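Local coordinates for protein glucose-6-phosphate dehydrogenase (Trypanosoma cruzi, PDB 5AQ1) that probably catalyses the NADP-dependent oxidation of glucose 6-phosphate, the first step of the pentose phosphate pathway, at residues P342-L347 with L485-G490; S109-S114 with F121-E126. All coordinates share one frame; numbering follows the deposited sequence.

Interaction 1. Residues P342-L347 with L485-G490; sequences PTFAVL and LPYAAG
Thr343 meets Tyr487 through their hydroxyls. Its OG1 donates a hydrogen bond to Tyr487 OH, 2.7 Å away. The Thr343 chi1 of 64° aims OG1 at the tyrosine hydroxyl. OG1 also takes the N-H of Tyr318, and Tyr487 OH is hydrogen-bonded in turn to the carbonyl of Lys367. Each of these two buried hydroxyls therefore has two partners. Lys367 itself lines the glucose 6-phosphate pocket, and the side chain of Thr343 is about 10 Å from that ligand. The two segments belong to the large mixed sheet of the C-terminal domain, where strand 313-319 runs between strands 344-349 and 484-488. Tyr487 thus reaches past one strand to the next. Thr343 and Phe344 both face Gly316 of the middle strand in a classic beta bulge, and both point their CB toward Tyr487. Phe344 CB lies 3.5 Å from Tyr487 CE1. CG of Phe344 is anti to the backbone N (chi1 176°), which carries the ring away from segment 485-490, with an edge still turned to the tyrosine face. This edge-to-face pair has centroids 5.6 Å apart and planes at 59°. The Phe344 side chain also touches Pro494 in a loop and Ala497 of helix 495-504.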
# COMPACT_ATOMS: atom_id res chain seq x y z
N PRO B 342 1.20 -9.74 -41.59
CA PRO B 342 1.33 -8.44 -40.95
C PRO B 342 2.79 -8.05 -40.74
O PRO B 342 3.59 -8.84 -40.24
CB PRO B 342 0.64 -8.66 -39.60
CG PRO B 342 0.88 -10.10 -39.29
CD PRO B 342 0.95 -10.82 -40.61
N THR B 343 3.12 -6.82 -41.12
CA THR B 343 4.41 -6.21 -40.82
C THR B 343 4.31 -5.31 -39.59
O THR B 343 5.32 -4.83 -39.09
CB THR B 343 4.95 -5.40 -42.02
OG1 THR B 343 4.07 -4.30 -42.30
CG2 THR B 343 5.06 -6.29 -43.25
N PHE B 344 3.08 -5.10 -39.11
CA PHE B 344 2.79 -4.23 -37.96
C PHE B 344 1.68 -4.84 -37.11
O PHE B 344 0.73 -5.42 -37.64
CB PHE B 344 2.37 -2.85 -38.46
CG PHE B 344 1.96 -1.90 -37.37
CD1 PHE B 344 0.66 -1.90 -36.88
CD2 PHE B 344 2.86 -0.98 -36.85
CE1 PHE B 344 0.27 -1.02 -35.88
CE2 PHE B 344 2.48 -0.10 -35.85
CZ PHE B 344 1.19 -0.12 -35.36
N ALA B 345 1.79 -4.71 -35.79
CA ALA B 345 0.75 -5.20 -34.88
C ALA B 345 0.77 -4.49 -33.53
O ALA B 345 1.83 -4.35 -32.93
CB ALA B 345 0.91 -6.70 -34.68
N VAL B 346 -0.40 -4.04 -33.08
CA VAL B 346 -0.59 -3.60 -31.70
C VAL B 346 -1.51 -4.59 -31.02
O VAL B 346 -2.59 -4.89 -31.53
CB VAL B 346 -1.27 -2.22 -31.59
CG1 VAL B 346 -1.28 -1.75 -30.14
CG2 VAL B 346 -0.56 -1.19 -32.46
N LEU B 347 -1.10 -5.09 -29.86
CA LEU B 347 -1.89 -6.02 -29.07
C LEU B 347 -2.19 -5.41 -27.71
O LEU B 347 -1.36 -4.69 -27.16
CB LEU B 347 -1.11 -7.33 -28.86
CG LEU B 347 -1.25 -8.44 -29.90
CD1 LEU B 347 -1.15 -7.92 -31.32
CD2 LEU B 347 -0.21 -9.51 -29.65
N LEU B 485 -4.49 -3.72 -42.09
CA LEU B 485 -4.62 -2.37 -42.61
C LEU B 485 -3.34 -1.90 -43.28
O LEU B 485 -2.24 -2.23 -42.83
CB LEU B 485 -4.96 -1.41 -41.47
CG LEU B 485 -6.30 -1.69 -40.81
CD1 LEU B 485 -6.30 -1.07 -39.43
CD2 LEU B 485 -7.46 -1.15 -41.64
N PRO B 486 -3.47 -1.13 -44.37
CA PRO B 486 -2.29 -0.59 -45.03
C PRO B 486 -1.73 0.62 -44.31
O PRO B 486 -2.47 1.34 -43.62
CB PRO B 486 -2.82 -0.20 -46.41
CG PRO B 486 -4.24 0.17 -46.16
CD PRO B 486 -4.71 -0.74 -45.06
N TYR B 487 -0.42 0.83 -44.44
CA TYR B 487 0.24 2.05 -43.99
C TYR B 487 1.49 2.28 -44.83
O TYR B 487 2.18 1.33 -45.20
CB TYR B 487 0.60 1.96 -42.50
CG TYR B 487 1.65 0.93 -42.14
CD1 TYR B 487 1.31 -0.42 -42.01
CD2 TYR B 487 2.97 1.30 -41.91
CE1 TYR B 487 2.26 -1.36 -41.67
CE2 TYR B 487 3.93 0.36 -41.56
CZ TYR B 487 3.57 -0.97 -41.44
OH TYR B 487 4.52 -1.91 -41.11
N ALA B 488 1.76 3.54 -45.17
CA ALA B 488 2.91 3.86 -46.01
C ALA B 488 4.19 3.63 -45.22
O ALA B 488 4.27 3.99 -44.05
CB ALA B 488 2.83 5.29 -46.49
N ALA B 489 5.18 3.02 -45.87
CA ALA B 489 6.49 2.86 -45.26
C ALA B 489 7.03 4.23 -44.86
O ALA B 489 6.87 5.20 -45.60
CB ALA B 489 7.45 2.17 -46.21
N GLY B 490 7.63 4.31 -43.68
CA GLY B 490 8.14 5.57 -43.16
C GLY B 490 7.13 6.34 -42.32
O GLY B 490 7.51 7.24 -41.57

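Interaction 2. Residues S109-S114 with F121-E126; sequences SYMTGS and FARLNE
Arg123 of the helix supplies the polar link by gripping the backbone carbonyl of Thr112 on the strand. Both terminal nitrogens bond to the same oxygen: Arg123 NH1 is 3.0 Å from Thr112 O, and Arg123 NH2 is 2.9 Å from it. The oxygen lies in the guanidinium plane. The N-H...O angles are 143° and 150°, bent as expected when two donors fork onto one acceptor. The arginine chain turns at chi3, which helps swing its end round to the strand. Arg123 NH1 also forms a salt bridge with Asp120, whose carboxylate is hydrogen-bonded to Ser114 OG as well.

The apolar part centres on Met111. Its side chain is extended, with CG anti to the backbone N, and reaches across to the helix. The methyl CE lies against the backbone between Arg123 and Leu124, and Met111 CE is 3.7 Å from Arg123 CB. It also sits over one face of the Arg123 guanidinium, toward the rim. Met111 SD is 4.1 Å from Leu124 CD1, and these two side chains cross at about a right angle.

Strand 108-112 is an edge strand of the parallel Rossmann-type sheet. Residues 121-126 of helix 118-134 run at 159° to residues 109-112 of the strand, nearly antiparallel. The helix leads on to strand 143-148, in a beta-alpha-beta crossover. Leu124 also packs on Leu69 of strand 67-72.

The forked bond probably limits rotation of the guanidinium, with the methionine methyl over one face, and the Asp120 carboxylate would probably help to stabilise its positive charge.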
# COMPACT_ATOMS: atom_id res chain seq x y z
N SER B 109 39.58 -22.11 -37.12
CA SER B 109 39.74 -23.08 -38.20
C SER B 109 38.42 -23.23 -38.95
O SER B 109 37.36 -22.87 -38.42
CB SER B 109 40.16 -24.44 -37.66
OG SER B 109 41.37 -24.35 -36.95
N TYR B 110 38.49 -23.75 -40.17
CA TYR B 110 37.29 -24.08 -40.94
C TYR B 110 37.35 -25.52 -41.42
O TYR B 110 38.42 -26.10 -41.56
CB TYR B 110 37.10 -23.13 -42.14
CG TYR B 110 35.81 -23.39 -42.90
CD1 TYR B 110 34.61 -22.86 -42.45
CD2 TYR B 110 35.79 -24.19 -44.04
CE1 TYR B 110 33.42 -23.11 -43.13
CE2 TYR B 110 34.62 -24.44 -44.72
CZ TYR B 110 33.44 -23.90 -44.26
OH TYR B 110 32.27 -24.16 -44.94
N MET B 111 36.17 -26.09 -41.65
CA MET B 111 36.03 -27.49 -42.01
C MET B 111 34.75 -27.68 -42.81
O MET B 111 33.72 -27.07 -42.49
CB MET B 111 36.00 -28.31 -40.72
CG MET B 111 35.61 -29.75 -40.89
SD MET B 111 35.36 -30.52 -39.28
CE MET B 111 35.37 -32.23 -39.82
N THR B 112 34.80 -28.53 -43.83
CA THR B 112 33.65 -28.78 -44.69
C THR B 112 32.96 -30.09 -44.31
O THR B 112 33.62 -31.07 -43.95
CB THR B 112 34.07 -28.83 -46.18
OG1 THR B 112 34.65 -27.57 -46.55
CG2 THR B 112 32.88 -29.13 -47.08
N GLY B 113 31.63 -30.10 -44.38
CA GLY B 113 30.84 -31.29 -44.09
C GLY B 113 29.35 -31.06 -44.22
O GLY B 113 28.90 -29.91 -44.23
N SER B 114 28.59 -32.14 -44.31
CA SER B 114 27.14 -32.07 -44.40
C SER B 114 26.49 -31.97 -43.01
O SER B 114 27.16 -32.08 -41.99
CB SER B 114 26.60 -33.30 -45.13
OG SER B 114 26.68 -34.44 -44.30
N PHE B 121 29.91 -36.11 -38.97
CA PHE B 121 29.92 -35.83 -37.54
C PHE B 121 31.02 -36.61 -36.82
O PHE B 121 31.51 -36.18 -35.78
CB PHE B 121 28.55 -36.12 -36.91
CG PHE B 121 27.48 -35.17 -37.36
CD1 PHE B 121 27.42 -33.88 -36.84
CD2 PHE B 121 26.55 -35.54 -38.32
CE1 PHE B 121 26.44 -32.99 -37.26
CE2 PHE B 121 25.57 -34.66 -38.74
CZ PHE B 121 25.52 -33.38 -38.21
N ALA B 122 31.40 -37.75 -37.38
CA ALA B 122 32.57 -38.49 -36.92
C ALA B 122 33.85 -37.71 -37.24
O ALA B 122 34.75 -37.61 -36.40
CB ALA B 122 32.62 -39.87 -37.55
N ARG B 123 33.93 -37.16 -38.45
CA ARG B 123 35.05 -36.29 -38.83
C ARG B 123 35.14 -35.07 -37.93
O ARG B 123 36.23 -34.69 -37.49
CB ARG B 123 34.93 -35.84 -40.29
CG ARG B 123 35.28 -36.92 -41.31
CD ARG B 123 34.94 -36.51 -42.74
NE ARG B 123 35.58 -35.26 -43.14
CZ ARG B 123 34.97 -34.09 -43.37
NH1 ARG B 123 33.64 -33.97 -43.26
NH2 ARG B 123 35.68 -33.03 -43.73
N LEU B 124 33.99 -34.46 -37.65
CA LEU B 124 33.91 -33.30 -36.76
C LEU B 124 34.45 -33.63 -35.37
O LEU B 124 35.26 -32.89 -34.81
CB LEU B 124 32.46 -32.81 -36.64
CG LEU B 124 32.15 -31.66 -35.67
CD1 LEU B 124 32.99 -30.42 -35.97
CD2 LEU B 124 30.67 -31.31 -35.71
N ASN B 125 34.00 -34.76 -34.83
CA ASN B 125 34.47 -35.24 -33.53
C ASN B 125 35.99 -35.38 -33.48
O ASN B 125 36.63 -34.98 -32.51
CB ASN B 125 33.81 -36.58 -33.21
CG ASN B 125 34.15 -37.09 -31.82
OD1 ASN B 125 33.72 -36.53 -30.82
ND2 ASN B 125 34.92 -38.17 -31.76
N GLU B 126 36.55 -35.96 -34.54
CA GLU B 126 37.99 -36.21 -34.62
C GLU B 126 38.80 -34.92 -34.70
O GLU B 126 39.89 -34.83 -34.13
CB GLU B 126 38.31 -37.08 -35.84
CG GLU B 126 37.82 -38.51 -35.69
CD GLU B 126 37.78 -39.26 -37.00
OE1 GLU B 126 38.52 -38.92 -37.94
OE2 GLU B 126 36.98 -40.22 -37.08

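Interaction 2 comes first along the chain and closes before interaction 1 opens. It is a strand-helix contact at the edge of the parallel sheet in the NAD-binding domain. Interaction 1 links side chains from strands 344-349 and 484-488, or next to them, across strand 313-319 of the mixed sheet in the C-terminal domain. Their centres are 44 Å apart and their nearest atoms about 33 Å, so the two do not touch and share no strand or helix. Each lies nearer a different ligand: the side chain of Thr112 is about 8 Å from NADPH, while interaction 1 is near glucose 6-phosphate. The two are separate packing sites in different domains.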